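Local coordinates for aminoacyl-tRNA synthetase (Cryptosporidium parvum, PDB 5F9Z), which probably joins proline to its cognate tRNA at the expense of ATP, and is held here with the inhibitor halofuginone and an ATP analogue, at residues P130-A133 against K134-R137; T176-T180 against R181-L185; S55-I58 against W59-Q63; N264-Y267 against A268-T271; E402-Q405 against N406-L409. All coordinates share one frame; numbering follows the deposited sequence. Where two conformers were deposited one is given.

Each contact is local, made by side chains a few residues apart, so none closes a long loop; they follow in series and neither nest nor cross. Contact 3 comes first, on helix 53-71. Contact 1 ends helix 125-135. Contact 2 is the turn from strand 168-178 into helix 181-202, and contact 4 lies on the neighbouring antiparallel strand 265-276. These last three touch: Ile136 of contact 1 packs on Ala177 of contact 2, Phe132 packs on Gln270 of contact 4, and the His178 N pairs with the His269 O. Contact 5, on helix 393-417, is about 46 Å from contact 1, centre to centre.

Contact 1 (P130-A133 against K134-R137); sequences PYFA and KWIR
Tyr131 and Trp135 meet one turn apart in the last turn of helix 125-135. Two backbone hydrogen bonds define this turn. Trp135 N donates to Tyr131 O at 3.0 Å, and Ile136 N donates to Phe132 O at 3.0 Å. Lys134 N to Tyr131 O and Trp135 N to Phe132 O are weak additions.

The aromatic contacts centre on the indole. Trp135 has its CG anti to the carbonyl carbon (chi1 -57°), which lays the ring back over the preceding turn. Tyr131 O therefore sits over one face, 3.0 Å above the plane and offset toward the rim. Tyr131 CB lies over the same indole in a CH-pi contact, 4.1 Å from the centroid of the six-membered ring. The phenol itself leads away. Trp135 CZ3 comes to the edge of the Phe132 ring, 3.8 Å from CE1, with the planes inclined at 44°.

The apolar contacts continue inward. Phe132 and Ile136 are buried and both reach Leu144 and Val256; Phe132 also touches His175, and Ile136 touches Ala177. Ile136 is the first residue to leave helical geometry. This is a helix C-terminus laid against the antiparallel strands of the class II synthetase core.

Contact 2 (T176-T180 against R181-L185); sequences TAHST and RKEAL
This is a helix N-cap joined to a histidine-carboxylate bond, where strand 168-178 turns into helix 181-202. His178 ends the strand, and Glu183 stands in the first turn of the helix. His178 ND1 donates to Glu183 OE1 at 2.7 Å. The oxygen lies in the ring plane and is met on its anti lone pair. Ring and carboxylate are nearly perpendicular, at 80°. The imidazole is held at its far side too, since His178 NE2 and Thr176 OG1 are 2.8 Å apart in a hydrogen bond. These two bonds should fix the ring's rotation. Ala184 CA packs over one face of the His178 ring in a CH-pi contact, 3.9 Å from the centroid.

Thr180 is the N-cap. Its OG1 lies between the backbone N and the carbonyl carbon (chi1 59°), where it accepts from Glu183 N at 3.2 Å. Ala184 N donates to Thr180 O, the first full turn of the helix. One water accepts from Ser179 N and donates to Glu183 OE1. A second links Ser179 OG and Thr180 OG1, with a weak bond to Glu183 OE2.

His178 and Ala184 also touch Thr271 of the adjacent strand. The whole is a strand-to-helix turn with a threonine N-cap, in the class II synthetase core.

Contact 3 (S55-I58 against W59-Q63); sequences SYFI and WETIQ
Phe57 and Thr61 meet one turn apart on helix 53-71. Thr61 has OG1 anti to its carbonyl carbon (chi1 -55°), which turns the hydroxyl back along the helix. It donates to Phe57 O at 2.9 Å, from above the carbonyl plane and not on a lone pair. Thr61 N donates to the same oxygen at 2.8 Å, from the opposite face of that plane. Two bonds thus grip one carbonyl. The hydroxyl also lies over one face of the Phe57 ring, with OG1 3.3 Å from CE1.

Tyr56 swings its ring toward the next turn, its CG opposite the backbone N (chi1 -171°). Two side chains meet it there. The Glu60 and Tyr56 side chains cross at about a right angle, with Glu60 OE2 3.2 Å from Tyr56 CE2. The carboxylate plane is turned 44° from the ring. At the CE1 side of the ring, Tyr56 CE1 is 4.1 Å from Trp59 CD1, an oblique approach.

Ile58 CG2 lies 4.2 Å from Ile62 CD1.

Ile58, Trp59 and Ile62 all pack on Ile280 of helix 278-287. Trp59 and Ile62 also touch Leu275 of strand 265-276. Tyr56 and Trp59 reach Leu170 of strand 168-178, while Phe57 touches Pro301 and Arg336 in loops.

Contact 4 (N264-Y267 against A268-T271); sequences NKEY and AHQT
Glu266 and His269 join through a short, nearly straight hydrogen bond, yet side chains three apart on a regular strand would point to opposite sides. His269 NE2 donates to Glu266 OE1 at 2.6 Å, with an N-H...O angle of 170°. Strand 265-276 is interrupted at Ala268, which probably lets both side chains come to the same side. Glu266 runs fully extended from the backbone, and His269 leans back to meet it, its CG anti to the carbonyl carbon (chi1 -52°). The oxygen lies in the imidazole plane and is met nearly along its C-O axis. Carboxylate and ring are almost perpendicular, at 87°. Tyr267 O is 3.7 Å from His269 CD2.

Around the break, Tyr267 O accepts from Gln248 NE2 and Ala268 O from Ser251 OG. Backbone bonds tie Glu266 to Phe258 and His269 to His178. The bond needs a proton on NE2 and fixes the ring's orientation. The carboxylate would favour a charged imidazole, but the nearby N-terminus of helix 181-202 would oppose it, leaving the state open.

Contact 5 (E402-Q405 against N406-L409); sequences EEFQ and NRLL
Helix 393-417 carries this contact, an i to i+4 pairing of Glu403 with Arg407 on one of its turns, with Phe404 beneath the arginine. Four regular backbone bonds run through it; Arg407 N to Glu403 O, at 2.9 Å, is the shortest.

Arg407 leaves the helix with CG anti to its backbone N and bends at chi3 (58°). That bend brings the guanidinium back over the preceding turn. Glu403 OE1 approaches its edge, 3.6 Å from NH1, a long salt bridge. The carboxylate and guanidinium planes stand 82° apart. A water closes the gap: it donates to Glu403 OE1 at 2.7 Å and accepts from Arg407 NH1 at 2.8 Å. A second water joins Asn406 ND2 to Glu403 O.

Arg407 NH2 lies over one face of the Phe404 ring, 3.3 Å from CD2. The cation-pi contact is off-centre, with CZ 4.9 Å from the ring centroid and the two planes inclined at 65°. At the ring edge, Leu408 CD1 lies in plane, 3.5 Å from CE1.

Phe404 also packs on Pro297 and Val379. Gln405, on another side of the helix, donates from NE2 to Leu202 O. Arg407 NE forms a salt bridge with Asp381. The Glu403 and Asp381 carboxylates thus balance the arginine's charge, and together with the Phe404 face and the water they probably hold the guanidinium in place.

Contact 1 (P130-A133 against K134-R137)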
loop_
_atom_site.group_PDB
_atom_site.type_symbol
_atom_site.label_atom_id
_atom_site.label_comp_id
_atom_site.label_asym_id
_atom_site.label_seq_id
_atom_site.Cartn_x
_atom_site.Cartn_y
_atom_site.Cartn_z
ATOM N N PRO A 130 -25.495 13.309 -1.766
ATOM C CA PRO A 130 -26.607 14.274 -1.718
ATOM C C PRO A 130 -26.238 15.639 -2.268
ATOM O O PRO A 130 -27.123 16.373 -2.727
ATOM C CB PRO A 130 -26.948 14.337 -0.224
ATOM C CG PRO A 130 -26.575 13.004 0.288
ATOM C CD PRO A 130 -25.349 12.594 -0.487
ATOM N N TYR A 131 -24.957 16.001 -2.239
ATOM C CA TYR A 131 -24.507 17.256 -2.821
ATOM C C TYR A 131 -24.053 17.106 -4.265
ATOM O O TYR A 131 -24.014 18.105 -4.993
ATOM C CB TYR A 131 -23.385 17.853 -1.966
ATOM C CG TYR A 131 -23.858 18.216 -0.577
ATOM C CD1 TYR A 131 -23.837 17.281 0.451
ATOM C CD2 TYR A 131 -24.352 19.484 -0.300
ATOM C CE1 TYR A 131 -24.282 17.605 1.718
ATOM C CE2 TYR A 131 -24.797 19.818 0.963
ATOM C CZ TYR A 131 -24.760 18.874 1.969
ATOM O OH TYR A 131 -25.203 19.202 3.230
ATOM N N PHE A 132 -23.717 15.888 -4.699
ATOM C CA PHE A 132 -23.527 15.649 -6.126
ATOM C C PHE A 132 -24.824 15.879 -6.889
ATOM O O PHE A 132 -24.820 16.463 -7.978
ATOM C CB PHE A 132 -23.014 14.229 -6.369
ATOM C CG PHE A 132 -21.536 14.063 -6.148
ATOM C CD1 PHE A 132 -20.796 15.046 -5.509
ATOM C CD2 PHE A 132 -20.884 12.926 -6.594
ATOM C CE1 PHE A 132 -19.436 14.889 -5.309
ATOM C CE2 PHE A 132 -19.526 12.765 -6.398
ATOM C CZ PHE A 132 -18.801 13.748 -5.756
ATOM N N ALA A 133 -25.949 15.426 -6.328
ATOM C CA ALA A 133 -27.242 15.662 -6.958
ATOM C C ALA A 133 -27.589 17.144 -6.989
ATOM O O ALA A 133 -28.294 17.597 -7.897
ATOM C CB ALA A 133 -28.334 14.877 -6.233
ATOM N N LYS A 134 -27.103 17.911 -6.011
ATOM C CA LYS A 134 -27.369 19.343 -5.977
ATOM C C LYS A 134 -26.520 20.103 -6.987
ATOM O O LYS A 134 -26.974 21.113 -7.538
ATOM C CB LYS A 134 -27.128 19.878 -4.562
ATOM C CG LYS A 134 -27.605 21.303 -4.315
ATOM C CD LYS A 134 -26.458 22.300 -4.385
ATOM C CE LYS A 134 -26.833 23.619 -3.727
ATOM N NZ LYS A 134 -27.082 23.454 -2.267
ATOM N N TRP A 135 -25.301 19.634 -7.251
ATOM C CA TRP A 135 -24.390 20.317 -8.160
ATOM C C TRP A 135 -24.573 19.910 -9.614
ATOM O O TRP A 135 -24.179 20.668 -10.508
ATOM C CB TRP A 135 -22.936 20.048 -7.753
ATOM C CG TRP A 135 -22.617 20.436 -6.343
ATOM C CD1 TRP A 135 -23.265 21.361 -5.578
ATOM C CD2 TRP A 135 -21.575 19.895 -5.522
ATOM N NE1 TRP A 135 -22.687 21.436 -4.335
ATOM C CE2 TRP A 135 -21.647 20.545 -4.274
ATOM C CE3 TRP A 135 -20.585 18.928 -5.722
ATOM C CZ2 TRP A 135 -20.768 20.259 -3.232
ATOM C CZ3 TRP A 135 -19.715 18.644 -4.685
ATOM C CH2 TRP A 135 -19.812 19.309 -3.456
ATOM N N ILE A 136 -25.152 18.744 -9.874
ATOM C CA ILE A 136 -25.258 18.199 -11.222
ATOM C C ILE A 136 -26.690 18.390 -11.701
ATOM O O ILE A 136 -27.611 17.713 -11.233
ATOM C CB ILE A 136 -24.844 16.722 -11.266
ATOM C CG1 ILE A 136 -23.377 16.575 -10.858
ATOM C CG2 ILE A 136 -25.077 16.144 -12.655
ATOM C CD1 ILE A 136 -22.939 15.143 -10.654
ATOM N N ARG A 137 -26.880 19.321 -12.637
ATOM C CA ARG A 137 -28.166 19.536 -13.278
ATOM C C ARG A 137 -28.140 19.314 -14.781
ATOM O O ARG A 137 -29.190 19.014 -15.361
ATOM C CB ARG A 137 -28.675 20.961 -13.000
#

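Contact 2 (T176-T180 against R181-L185)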
loop_
_atom_site.group_PDB
_atom_site.type_symbol
_atom_site.label_atom_id
_atom_site.label_comp_id
_atom_site.label_asym_id
_atom_site.label_seq_id
_atom_site.Cartn_x
_atom_site.Cartn_y
_atom_site.Cartn_z
ATOM N N THR A 176 -16.218 10.263 -8.660
ATOM C CA THR A 176 -16.451 10.915 -9.937
ATOM C C THR A 176 -17.843 10.577 -10.447
ATOM O O THR A 176 -18.416 9.542 -10.096
ATOM C CB THR A 176 -15.406 10.503 -10.981
ATOM O OG1 THR A 176 -15.553 9.109 -11.283
ATOM C CG2 THR A 176 -14.001 10.760 -10.459
ATOM N N ALA A 177 -18.385 11.468 -11.273
ATOM C CA ALA A 177 -19.668 11.266 -11.928
ATOM C C ALA A 177 -19.521 11.614 -13.401
ATOM O O ALA A 177 -18.901 12.623 -13.749
ATOM C CB ALA A 177 -20.770 12.117 -11.288
ATOM N N HIS A 178 -20.087 10.775 -14.264
ATOM C CA HIS A 178 -19.920 10.916 -15.701
ATOM C C HIS A 178 -21.269 10.795 -16.394
ATOM O O HIS A 178 -22.236 10.267 -15.837
ATOM C CB HIS A 178 -18.947 9.865 -16.251
ATOM C CG HIS A 178 -17.665 9.770 -15.482
ATOM N ND1 HIS A 178 -16.507 10.398 -15.884
ATOM C CD2 HIS A 178 -17.363 9.125 -14.330
ATOM C CE1 HIS A 178 -15.545 10.142 -15.014
ATOM N NE2 HIS A 178 -16.038 9.371 -14.062
ATOM N N SER A 179 -21.322 11.296 -17.629
ATOM C CA SER A 179 -22.552 11.250 -18.410
ATOM C C SER A 179 -22.752 9.918 -19.119
ATOM O O SER A 179 -23.868 9.632 -19.566
ATOM C CB SER A 179 -22.566 12.383 -19.438
ATOM O OG SER A 179 -21.538 12.213 -20.398
ATOM N N THR A 180 -21.704 9.105 -19.239
ATOM C CA THR A 180 -21.790 7.816 -19.908
ATOM C C THR A 180 -21.089 6.754 -19.077
ATOM O O THR A 180 -20.133 7.040 -18.349
ATOM C CB THR A 180 -21.160 7.854 -21.312
ATOM O OG1 THR A 180 -19.785 8.239 -21.212
ATOM C CG2 THR A 180 -21.898 8.835 -22.215
ATOM N N ARG A 181 -21.582 5.518 -19.186
ATOM C CA ARG A 181 -20.927 4.399 -18.516
ATOM C C ARG A 181 -19.534 4.151 -19.079
ATOM O O ARG A 181 -18.627 3.756 -18.336
ATOM C CB ARG A 181 -21.784 3.138 -18.640
ATOM C CG ARG A 181 -21.172 1.903 -17.999
ATOM C CD ARG A 181 -21.941 0.645 -18.369
ATOM N NE ARG A 181 -21.300 -0.558 -17.846
ATOM C CZ ARG A 181 -20.335 -1.223 -18.473
ATOM N NH1 ARG A 181 -19.894 -0.803 -19.651
ATOM N NH2 ARG A 181 -19.808 -2.308 -17.921
ATOM N N LYS A 182 -19.345 4.381 -20.381
ATOM C CA LYS A 182 -18.039 4.161 -20.995
ATOM C C LYS A 182 -16.986 5.095 -20.415
ATOM O O LYS A 182 -15.867 4.666 -20.108
ATOM C CB LYS A 182 -18.149 4.341 -22.510
ATOM C CG LYS A 182 -16.824 4.356 -23.253
ATOM C CD LYS A 182 -17.055 4.365 -24.757
ATOM C CE LYS A 182 -15.756 4.548 -25.524
ATOM N NZ LYS A 182 -15.158 5.892 -25.283
ATOM N N GLU A 183 -17.326 6.376 -20.248
ATOM C CA GLU A 183 -16.382 7.321 -19.660
ATOM C C GLU A 183 -16.084 6.983 -18.205
ATOM O O GLU A 183 -14.964 7.211 -17.734
ATOM C CB GLU A 183 -16.927 8.744 -19.772
ATOM C CG GLU A 183 -15.916 9.832 -19.451
ATOM C CD GLU A 183 -16.554 11.205 -19.359
ATOM O OE1 GLU A 183 -16.935 11.611 -18.240
ATOM O OE2 GLU A 183 -16.685 11.874 -20.405
ATOM N N ALA A 184 -17.066 6.440 -17.482
ATOM C CA ALA A 184 -16.843 6.077 -16.087
ATOM C C ALA A 184 -15.920 4.871 -15.969
ATOM O O ALA A 184 -15.015 4.857 -15.126
ATOM C CB ALA A 184 -18.178 5.802 -15.396
ATOM N N LEU A 185 -16.130 3.850 -16.806
ATOM C CA LEU A 185 -15.273 2.669 -16.760
ATOM C C LEU A 185 -13.836 3.015 -17.127
ATOM O O LEU A 185 -12.890 2.480 -16.537
ATOM C CB LEU A 185 -15.821 1.584 -17.688
ATOM C CG LEU A 185 -15.007 0.292 -17.776
ATOM C CD1 LEU A 185 -14.819 -0.326 -16.398
ATOM C CD2 LEU A 185 -15.670 -0.697 -18.725
HETATM O O HOH W 1 -19.069 12.828 -18.395
HETATM O O HOH W 2 -19.383 10.826 -20.811
#

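Contact 3 (S55-I58 against W59-Q63)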
loop_
_atom_site.group_PDB
_atom_site.type_symbol
_atom_site.label_atom_id
_atom_site.label_comp_id
_atom_site.label_asym_id
_atom_site.label_seq_id
_atom_site.Cartn_x
_atom_site.Cartn_y
_atom_site.Cartn_z
ATOM N N SER A 55 7.473 7.041 9.350
ATOM C CA SER A 55 6.450 6.394 8.538
ATOM C C SER A 55 5.524 7.404 7.872
ATOM O O SER A 55 5.082 7.183 6.739
ATOM C CB SER A 55 5.626 5.424 9.390
ATOM O OG SER A 55 4.887 6.113 10.383
ATOM N N TYR A 56 5.225 8.515 8.552
ATOM C CA TYR A 56 4.315 9.500 7.979
ATOM C C TYR A 56 4.922 10.191 6.764
ATOM O O TYR A 56 4.185 10.674 5.897
ATOM C CB TYR A 56 3.914 10.532 9.032
ATOM C CG TYR A 56 2.807 11.448 8.568
ATOM C CD1 TYR A 56 1.506 10.979 8.432
ATOM C CD2 TYR A 56 3.060 12.777 8.258
ATOM C CE1 TYR A 56 0.487 11.807 8.004
ATOM C CE2 TYR A 56 2.047 13.615 7.830
ATOM C CZ TYR A 56 0.763 13.123 7.704
ATOM O OH TYR A 56 -0.250 13.950 7.279
ATOM N N PHE A 57 6.255 10.255 6.688
ATOM C CA PHE A 57 6.899 10.753 5.477
ATOM C C PHE A 57 6.519 9.904 4.270
ATOM O O PHE A 57 6.282 10.434 3.178
ATOM C CB PHE A 57 8.420 10.773 5.656
ATOM C CG PHE A 57 9.178 11.155 4.410
ATOM C CD1 PHE A 57 9.527 10.197 3.467
ATOM C CD2 PHE A 57 9.550 12.470 4.187
ATOM C CE1 PHE A 57 10.220 10.546 2.324
ATOM C CE2 PHE A 57 10.248 12.824 3.047
ATOM C CZ PHE A 57 10.583 11.860 2.114
ATOM N N ILE A 58 6.466 8.582 4.448
ATOM C CA ILE A 58 6.150 7.695 3.335
ATOM C C ILE A 58 4.722 7.924 2.858
ATOM O O ILE A 58 4.440 7.877 1.655
ATOM C CB ILE A 58 6.395 6.230 3.738
ATOM C CG1 ILE A 58 7.865 6.034 4.115
ATOM C CG2 ILE A 58 5.998 5.286 2.612
ATOM C CD1 ILE A 58 8.254 4.594 4.337
ATOM N N TRP A 59 3.800 8.191 3.786
ATOM C CA TRP A 59 2.435 8.507 3.378
ATOM C C TRP A 59 2.366 9.862 2.688
ATOM O O TRP A 59 1.622 10.030 1.714
ATOM C CB TRP A 59 1.495 8.472 4.582
ATOM C CG TRP A 59 0.085 8.805 4.215
ATOM C CD1 TRP A 59 -0.611 9.928 4.561
ATOM C CD2 TRP A 59 -0.796 8.019 3.404
ATOM N NE1 TRP A 59 -1.876 9.882 4.026
ATOM C CE2 TRP A 59 -2.015 8.721 3.311
ATOM C CE3 TRP A 59 -0.676 6.787 2.754
ATOM C CZ2 TRP A 59 -3.105 8.231 2.594
ATOM C CZ3 TRP A 59 -1.757 6.304 2.042
ATOM C CH2 TRP A 59 -2.956 7.024 1.968
ATOM N N GLU A 60 3.133 10.840 3.178
ATOM C CA GLU A 60 3.193 12.135 2.509
ATOM C C GLU A 60 3.755 12.001 1.101
ATOM O O GLU A 60 3.336 12.720 0.187
ATOM C CB GLU A 60 4.032 13.116 3.329
ATOM C CG GLU A 60 3.363 13.585 4.604
ATOM C CD GLU A 60 4.192 14.609 5.354
ATOM O OE1 GLU A 60 5.420 14.410 5.477
ATOM O OE2 GLU A 60 3.616 15.618 5.810
ATOM N N THR A 61 4.708 11.086 0.909
ATOM C CA THR A 61 5.234 10.834 -0.428
ATOM C C THR A 61 4.192 10.140 -1.297
ATOM O O THR A 61 3.988 10.515 -2.458
ATOM C CB THR A 61 6.511 9.998 -0.342
ATOM O OG1 THR A 61 7.449 10.648 0.522
ATOM C CG2 THR A 61 7.133 9.829 -1.720
ATOM N N ILE A 62 3.524 9.123 -0.749
ATOM C CA ILE A 62 2.426 8.477 -1.464
ATOM C C ILE A 62 1.344 9.493 -1.800
ATOM O O ILE A 62 0.809 9.511 -2.915
ATOM C CB ILE A 62 1.861 7.307 -0.635
ATOM C CG1 ILE A 62 2.885 6.175 -0.529
ATOM C CG2 ILE A 62 0.560 6.798 -1.242
ATOM C CD1 ILE A 62 2.448 5.045 0.380
ATOM N N GLN A 63 1.013 10.363 -0.842
ATOM C CA GLN A 63 -0.000 11.382 -1.089
ATOM C C GLN A 63 0.458 12.376 -2.148
ATOM O O GLN A 63 -0.315 12.737 -3.041
ATOM C CB GLN A 63 -0.346 12.104 0.214
ATOM C CG GLN A 63 -1.340 13.239 0.048
ATOM C CD GLN A 63 -1.795 13.815 1.374
ATOM O OE1 GLN A 63 -1.486 13.275 2.437
ATOM N NE2 GLN A 63 -2.535 14.918 1.318
#

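Contact 4 (N264-Y267 against A268-T271)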
loop_
_atom_site.group_PDB
_atom_site.type_symbol
_atom_site.label_atom_id
_atom_site.label_comp_id
_atom_site.label_asym_id
_atom_site.label_seq_id
_atom_site.Cartn_x
_atom_site.Cartn_y
_atom_site.Cartn_z
ATOM N N ASN A 264 -33.285 14.615 -22.157
ATOM C CA ASN A 264 -33.791 13.491 -21.381
ATOM C C ASN A 264 -33.010 13.357 -20.080
ATOM O O ASN A 264 -31.782 13.488 -20.062
ATOM C CB ASN A 264 -33.703 12.190 -22.180
ATOM N N LYS A 265 -33.727 13.095 -18.990
ATOM C CA LYS A 265 -33.092 12.923 -17.692
ATOM C C LYS A 265 -32.444 11.547 -17.606
ATOM O O LYS A 265 -33.077 10.531 -17.910
ATOM C CB LYS A 265 -34.114 13.102 -16.568
ATOM N N GLU A 266 -31.178 11.519 -17.195
ATOM C CA GLU A 266 -30.418 10.283 -17.085
ATOM C C GLU A 266 -29.622 10.303 -15.790
ATOM O O GLU A 266 -29.101 11.348 -15.391
ATOM C CB GLU A 266 -29.473 10.100 -18.281
ATOM C CG GLU A 266 -28.725 8.777 -18.295
ATOM C CD GLU A 266 -27.703 8.697 -19.415
ATOM O OE1 GLU A 266 -26.696 7.977 -19.252
ATOM O OE2 GLU A 266 -27.904 9.359 -20.455
ATOM N N TYR A 267 -29.533 9.148 -15.135
ATOM C CA TYR A 267 -28.776 9.041 -13.898
ATOM C C TYR A 267 -27.281 9.015 -14.188
ATOM O O TYR A 267 -26.837 8.454 -15.194
ATOM C CB TYR A 267 -29.187 7.789 -13.123
ATOM C CG TYR A 267 -30.575 7.873 -12.528
ATOM C CD1 TYR A 267 -30.833 8.690 -11.436
ATOM C CD2 TYR A 267 -31.625 7.132 -13.056
ATOM C CE1 TYR A 267 -32.098 8.771 -10.886
ATOM C CE2 TYR A 267 -32.894 7.205 -12.511
ATOM C CZ TYR A 267 -33.124 8.026 -11.427
ATOM O OH TYR A 267 -34.386 8.105 -10.880
ATOM N N ALA A 268 -26.507 9.628 -13.296
ATOM C CA ALA A 268 -25.073 9.758 -13.507
ATOM C C ALA A 268 -24.373 8.411 -13.362
ATOM O O ALA A 268 -24.788 7.545 -12.586
ATOM C CB ALA A 268 -24.478 10.763 -12.521
ATOM N N HIS A 269 -23.296 8.243 -14.127
ATOM C CA HIS A 269 -22.460 7.049 -14.072
ATOM C C HIS A 269 -21.251 7.369 -13.202
ATOM O O HIS A 269 -20.354 8.109 -13.620
ATOM C CB HIS A 269 -22.043 6.616 -15.476
ATOM C CG HIS A 269 -23.191 6.470 -16.426
ATOM N ND1 HIS A 269 -23.746 5.247 -16.740
ATOM C CD2 HIS A 269 -23.893 7.393 -17.126
ATOM C CE1 HIS A 269 -24.738 5.424 -17.595
ATOM N NE2 HIS A 269 -24.848 6.717 -17.845
ATOM N N GLN A 270 -21.226 6.812 -11.995
ATOM C CA GLN A 270 -20.267 7.201 -10.974
ATOM C C GLN A 270 -19.176 6.152 -10.803
ATOM O O GLN A 270 -19.346 4.976 -11.134
ATOM C CB GLN A 270 -20.966 7.432 -9.630
ATOM C CG GLN A 270 -21.992 8.547 -9.643
ATOM C CD GLN A 270 -22.734 8.660 -8.326
ATOM O OE1 GLN A 270 -23.837 8.134 -8.177
ATOM N NE2 GLN A 270 -22.131 9.346 -7.363
ATOM N N THR A 271 -18.038 6.610 -10.283
ATOM C CA THR A 271 -16.942 5.748 -9.865
ATOM C C THR A 271 -16.485 6.173 -8.477
ATOM O O THR A 271 -16.691 7.314 -8.056
ATOM C CB THR A 271 -15.744 5.806 -10.830
ATOM O OG1 THR A 271 -14.961 6.975 -10.551
ATOM C CG2 THR A 271 -16.207 5.853 -12.276
#

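Contact 5 (E402-Q405 against N406-L409)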
loop_
_atom_site.group_PDB
_atom_site.type_symbol
_atom_site.label_atom_id
_atom_site.label_comp_id
_atom_site.label_asym_id
_atom_site.label_seq_id
_atom_site.Cartn_x
_atom_site.Cartn_y
_atom_site.Cartn_z
ATOM N N GLU A 402 18.551 4.262 -8.201
ATOM C CA GLU A 402 17.756 3.710 -9.293
ATOM C C GLU A 402 17.891 2.193 -9.350
ATOM O O GLU A 402 16.895 1.470 -9.476
ATOM C CB GLU A 402 18.189 4.342 -10.616
ATOM C CG GLU A 402 17.460 3.818 -11.840
ATOM C CD GLU A 402 16.249 4.653 -12.200
ATOM O OE1 GLU A 402 15.951 5.618 -11.464
ATOM O OE2 GLU A 402 15.599 4.348 -13.223
ATOM N N GLU A 403 19.126 1.693 -9.255
ATOM C CA GLU A 403 19.347 0.251 -9.233
ATOM C C GLU A 403 18.743 -0.376 -7.983
ATOM O O GLU A 403 18.211 -1.491 -8.034
ATOM C CB GLU A 403 20.844 -0.047 -9.314
ATOM C CG GLU A 403 21.183 -1.523 -9.407
ATOM C CD GLU A 403 22.657 -1.797 -9.182
ATOM O OE1 GLU A 403 23.012 -2.966 -8.923
ATOM O OE2 GLU A 403 23.461 -0.842 -9.256
ATOM N N PHE A 404 18.826 0.325 -6.850
ATOM C CA PHE A 404 18.199 -0.147 -5.619
ATOM C C PHE A 404 16.701 -0.348 -5.816
ATOM O O PHE A 404 16.148 -1.394 -5.455
ATOM C CB PHE A 404 18.469 0.855 -4.494
ATOM C CG PHE A 404 18.339 0.283 -3.106
ATOM C CD1 PHE A 404 17.118 -0.167 -2.629
ATOM C CD2 PHE A 404 19.439 0.231 -2.264
ATOM C CE1 PHE A 404 17.004 -0.682 -1.350
ATOM C CE2 PHE A 404 19.328 -0.278 -0.984
ATOM C CZ PHE A 404 18.109 -0.735 -0.528
ATOM N N GLN A 405 16.030 0.651 -6.395
ATOM C CA GLN A 405 14.588 0.571 -6.611
ATOM C C GLN A 405 14.230 -0.603 -7.514
ATOM O O GLN A 405 13.301 -1.366 -7.223
ATOM C CB GLN A 405 14.083 1.885 -7.209
ATOM C CG GLN A 405 12.578 1.954 -7.406
ATOM C CD GLN A 405 11.847 2.421 -6.162
ATOM O OE1 GLN A 405 12.453 2.967 -5.242
ATOM N NE2 GLN A 405 10.535 2.212 -6.133
ATOM N N ASN A 406 14.960 -0.764 -8.620
ATOM C CA ASN A 406 14.670 -1.853 -9.547
ATOM C C ASN A 406 14.923 -3.212 -8.907
ATOM O O ASN A 406 14.178 -4.168 -9.151
ATOM C CB ASN A 406 15.503 -1.690 -10.819
ATOM C CG ASN A 406 15.405 -2.890 -11.741
ATOM O OD1 ASN A 406 14.436 -3.037 -12.487
ATOM N ND2 ASN A 406 16.412 -3.754 -11.695
ATOM N N ARG A 407 15.965 -3.316 -8.078
ATOM C CA ARG A 407 16.295 -4.596 -7.459
ATOM C C ARG A 407 15.224 -5.026 -6.462
ATOM O O ARG A 407 14.892 -6.214 -6.378
ATOM C CB ARG A 407 17.662 -4.510 -6.780
ATOM C CG ARG A 407 18.068 -5.771 -6.033
ATOM C CD ARG A 407 19.484 -5.671 -5.481
ATOM N NE ARG A 407 19.655 -4.534 -4.580
ATOM C CZ ARG A 407 20.273 -3.404 -4.910
ATOM N NH1 ARG A 407 20.784 -3.256 -6.125
ATOM N NH2 ARG A 407 20.380 -2.422 -4.024
ATOM N N LEU A 408 14.674 -4.079 -5.700
ATOM C CA LEU A 408 13.613 -4.413 -4.754
ATOM C C LEU A 408 12.377 -4.930 -5.477
ATOM O O LEU A 408 11.789 -5.943 -5.081
ATOM C CB LEU A 408 13.260 -3.194 -3.901
ATOM C CG LEU A 408 14.262 -2.747 -2.837
ATOM C CD1 LEU A 408 13.661 -1.632 -2.000
ATOM C CD2 LEU A 408 14.676 -3.917 -1.962
ATOM N N LEU A 409 11.964 -4.242 -6.543
ATOM C CA LEU A 409 10.776 -4.666 -7.275
ATOM C C LEU A 409 11.004 -6.001 -7.973
ATOM O O LEU A 409 10.108 -6.853 -7.998
ATOM C CB LEU A 409 10.370 -3.592 -8.286
ATOM C CG LEU A 409 9.153 -3.919 -9.156
ATOM C CD1 LEU A 409 7.939 -4.218 -8.291
ATOM C CD2 LEU A 409 8.862 -2.780 -10.121
HETATM O O HOH W 3 18.710 -3.629 -10.473
HETATM O O HOH W 4 20.890 -4.622 -8.512
#